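Local coordinates for protein putative Zn-dependent exopeptidase (Bacteroides vulgatus ATCC 8482, PDB 3GUX) that is probably a zinc-dependent exopeptidase of peptidase family M28, an aminopeptidase-like hydrolase expected to remove residues from the ends of peptide chains, at residues 177-180 against 181-184; 215-218 against 219-223. One frame throughout, in Å; residues are numbered along the deposited sequence.

Contact 1. Residues 177-180 against 181-184; sequences TWCL and GSQY
Cys-179 and Gln-183 meet across the first turn of helix 180-187, where Cys-179 holds the N-cap position. Two i to i+4 backbone hydrogen bonds start the helical ladder: Gln-183 N gives to Cys-179 O at 3.0 Å, and Tyr-184 N gives to Leu-180 O, also at 3.0 Å.

Packing contacts accompany these bonds. CB and CG of Gln-183 lie against the N-cap carbonyl oxygen: with CG beside the backbone N (chi1 -86°), Gln-183 CG comes to 3.3 Å from Cys-179 O, next to the N-H that the same oxygen accepts. One residue on, Tyr-184 CB rests 3.4 Å from Leu-180 O, while the tyrosine side chain leads away from the turn to Gln-70, Ala-72 and Leu-74 on strand 66-75. Leu-180 reaches the same strand at Leu-74 and also touches Leu-82 on strand 81-91.

Ser-182 lies against the N-cap side chain, OG 3.4 Å from Cys-179 CB. Its hydroxyl bonds Asp-253 OD1 on helix 253-260, whose Tyr-256 also touches Cys-179, Ser-182 and Gln-183. Backbone bonds of Cys-179 with Glu-161 and of Leu-180 with Ser-160 hold the entry to the helix. The first turn is thus held by its two main-chain bonds, and the bond between Ser-182 and Asp-253 ties it to helix 253-260.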
# COMPACT_ATOMS: atom_id res chain seq x y z
N THR A 177 -11.58 12.06 10.72
CA THR A 177 -12.11 12.44 9.36
C THR A 177 -11.13 12.16 8.16
O THR A 177 -11.46 12.41 6.98
CB THR A 177 -12.42 13.88 9.37
OG1 THR A 177 -11.19 14.58 9.56
CG2 THR A 177 -13.38 14.16 10.50
N TRP A 178 -9.91 11.73 8.48
CA TRP A 178 -8.95 11.26 7.53
C TRP A 178 -9.25 9.78 7.42
O TRP A 178 -10.01 9.23 8.25
CB TRP A 178 -7.51 11.42 8.02
CG TRP A 178 -7.02 12.81 8.34
CD1 TRP A 178 -6.82 13.34 9.58
CD2 TRP A 178 -6.61 13.83 7.41
NE1 TRP A 178 -6.33 14.62 9.48
CE2 TRP A 178 -6.20 14.95 8.16
CE3 TRP A 178 -6.56 13.90 6.01
CZ2 TRP A 178 -5.76 16.12 7.56
CZ3 TRP A 178 -6.12 15.07 5.42
CH2 TRP A 178 -5.73 16.16 6.19
N CYS A 179 -8.65 9.13 6.44
CA CYS A 179 -8.71 7.67 6.27
C CYS A 179 -10.10 7.10 6.25
O CYS A 179 -10.35 6.13 6.94
CB CYS A 179 -7.89 6.98 7.41
SG CYS A 179 -6.24 7.63 7.49
N LEU A 180 -11.00 7.70 5.49
CA LEU A 180 -12.38 7.25 5.48
C LEU A 180 -12.53 5.93 4.76
O LEU A 180 -13.33 5.10 5.17
CB LEU A 180 -13.31 8.32 4.89
CG LEU A 180 -13.36 9.66 5.64
CD1 LEU A 180 -14.14 10.72 4.85
CD2 LEU A 180 -13.98 9.49 7.04
N GLY A 181 -11.75 5.71 3.70
CA GLY A 181 -11.83 4.45 2.96
C GLY A 181 -11.32 3.27 3.76
O GLY A 181 -11.93 2.19 3.73
N SER A 182 -10.20 3.46 4.46
CA SER A 182 -9.65 2.36 5.27
C SER A 182 -10.51 2.14 6.52
O SER A 182 -10.68 1.00 6.96
CB SER A 182 -8.19 2.60 5.63
OG SER A 182 -8.03 3.74 6.43
N GLN A 183 -11.04 3.21 7.11
CA GLN A 183 -11.99 3.05 8.23
C GLN A 183 -13.14 2.21 7.75
O GLN A 183 -13.56 1.32 8.44
CB GLN A 183 -12.53 4.39 8.76
CG GLN A 183 -11.64 5.03 9.80
CD GLN A 183 -12.07 6.44 10.17
OE1 GLN A 183 -11.71 7.41 9.50
NE2 GLN A 183 -12.78 6.56 11.27
N TYR A 184 -13.64 2.50 6.56
CA TYR A 184 -14.71 1.73 5.97
C TYR A 184 -14.26 0.29 5.76
O TYR A 184 -14.90 -0.66 6.22
CB TYR A 184 -15.16 2.34 4.64
CG TYR A 184 -16.34 1.62 4.04
CD1 TYR A 184 -17.65 1.99 4.38
CD2 TYR A 184 -16.16 0.57 3.16
CE1 TYR A 184 -18.72 1.33 3.84
CE2 TYR A 184 -17.24 -0.09 2.62
CZ TYR A 184 -18.50 0.29 2.97
OH TYR A 184 -19.55 -0.37 2.42

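Contact 2. Residues 215-218 against 219-223; sequences EGYS and ARTAR
The Tyr-217 ring carries the methyl of Thr-221 on one face, a CH-pi contact in which CG2 stands 3.7 Å from the ring centroid, displaced toward the rim. Arg-220 approaches the same ring obliquely, its NH2 3.4 Å from Tyr-217 CE1, with guanidinium and ring planes 78° apart. The residues pack where the Glu-215-capped turn leads into the short helix 218-221. Tyr-217 CG lies opposite its own backbone N (chi1 -171°), which swings the ring alongside the turn to meet both partners; its hydroxyl bonds Asn-258 on helix 253-260.

The cap is the Glu-215 carboxylate. OE2 accepts from Tyr-217 N, and OE1 from both Ser-218 N and Ser-218 OG, the two amides arriving from above the carboxylate plane. His-254 NE2 at OE1 and Thr-250 N at OE2 also hold the carboxylate. Ser-218 OG bonds Asp-267 N as well, linking the cap to strand 265-269.

Within the turn, Ala-219 N reaches Glu-215 O at 2.9 Å. Tyr-217 O is shared by Arg-220 N, from above the carbonyl plane, and Thr-221 N, 3.0 Å away and almost head-on. Ala-222 leaves helical geometry, its N still 2.6 Å from Ser-218 O in a hydrogen bond bent to 135°.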
# COMPACT_ATOMS: atom_id res chain seq x y z
N GLU A 215 8.06 4.06 12.20
CA GLU A 215 6.91 4.92 12.45
C GLU A 215 6.30 4.54 13.79
O GLU A 215 6.19 3.34 14.11
CB GLU A 215 5.92 4.81 11.29
CG GLU A 215 4.71 5.75 11.38
CD GLU A 215 3.62 5.21 12.29
OE1 GLU A 215 3.37 3.98 12.27
OE2 GLU A 215 2.98 6.00 13.00
N GLY A 216 5.92 5.57 14.55
CA GLY A 216 5.45 5.39 15.93
C GLY A 216 4.37 4.36 16.20
O GLY A 216 4.54 3.50 17.07
N TYR A 217 3.24 4.45 15.49
CA TYR A 217 2.14 3.49 15.69
C TYR A 217 2.58 2.08 15.29
O TYR A 217 2.38 1.11 16.07
CB TYR A 217 0.87 3.94 14.97
CG TYR A 217 -0.33 3.10 15.32
CD1 TYR A 217 -1.15 3.44 16.40
CD2 TYR A 217 -0.65 1.97 14.58
CE1 TYR A 217 -2.26 2.63 16.74
CE2 TYR A 217 -1.73 1.17 14.90
CZ TYR A 217 -2.54 1.51 15.96
OH TYR A 217 -3.60 0.69 16.23
N SER A 218 3.22 1.96 14.13
CA SER A 218 3.75 0.68 13.66
C SER A 218 4.70 0.03 14.71
O SER A 218 4.63 -1.17 14.93
CB SER A 218 4.49 0.83 12.32
OG SER A 218 3.66 1.37 11.26
N ALA A 219 5.53 0.85 15.35
CA ALA A 219 6.52 0.42 16.33
C ALA A 219 5.93 -0.01 17.66
O ALA A 219 6.65 -0.56 18.48
CB ALA A 219 7.53 1.54 16.54
N ARG A 220 4.66 0.30 17.94
CA ARG A 220 4.04 -0.24 19.17
C ARG A 220 2.97 -1.30 18.87
O ARG A 220 2.56 -2.00 19.76
CB ARG A 220 3.50 0.88 20.06
CG ARG A 220 2.33 1.61 19.58
CD ARG A 220 1.92 2.60 20.65
NE ARG A 220 0.72 3.30 20.20
CZ ARG A 220 -0.53 2.90 20.41
NH1 ARG A 220 -0.82 1.79 21.09
NH2 ARG A 220 -1.53 3.62 19.92
N THR A 221 2.54 -1.41 17.63
CA THR A 221 1.53 -2.38 17.22
C THR A 221 2.07 -3.49 16.31
O THR A 221 1.44 -4.59 16.21
CB THR A 221 0.41 -1.64 16.46
OG1 THR A 221 1.00 -0.78 15.48
CG2 THR A 221 -0.44 -0.82 17.42
N ALA A 222 3.24 -3.23 15.69
CA ALA A 222 3.81 -4.17 14.72
C ALA A 222 5.37 -4.16 14.69
O ALA A 222 5.94 -4.11 13.60
CB ALA A 222 3.25 -3.83 13.34
N ARG A 223 6.03 -4.20 15.86
CA ARG A 223 7.51 -4.12 15.89
C ARG A 223 8.17 -5.24 15.14
O ARG A 223 9.00 -5.01 14.31
CB ARG A 223 8.11 -4.18 17.29
CG ARG A 223 7.85 -2.99 18.10
CD ARG A 223 8.72 -2.89 19.37
NE ARG A 223 10.12 -2.58 19.04
CZ ARG A 223 10.58 -1.38 18.66
NH1 ARG A 223 9.77 -0.33 18.53
NH2 ARG A 223 11.87 -1.22 18.39

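In the fold
From the N terminus, the chain passes strands 66-75, 81-91, 98-104 and 152-158 before contact 1 opens helix 180-187. It then runs through strands 198-203 and 212-214 to contact 2, which leads through the short helix 218-221 into helix 223-236. Each contact closes just one local turn, and the two follow in series without nesting or crossing. The centres of contact 1 and contact 2 are 19 Å apart and their nearest atoms about 11 Å apart, so the two do not touch. Helix 253-260 packs against both. The contacts also reach the outermost strands, within this chain, of the mixed sheet: 66-75 at contact 1 and 265-269 at contact 2.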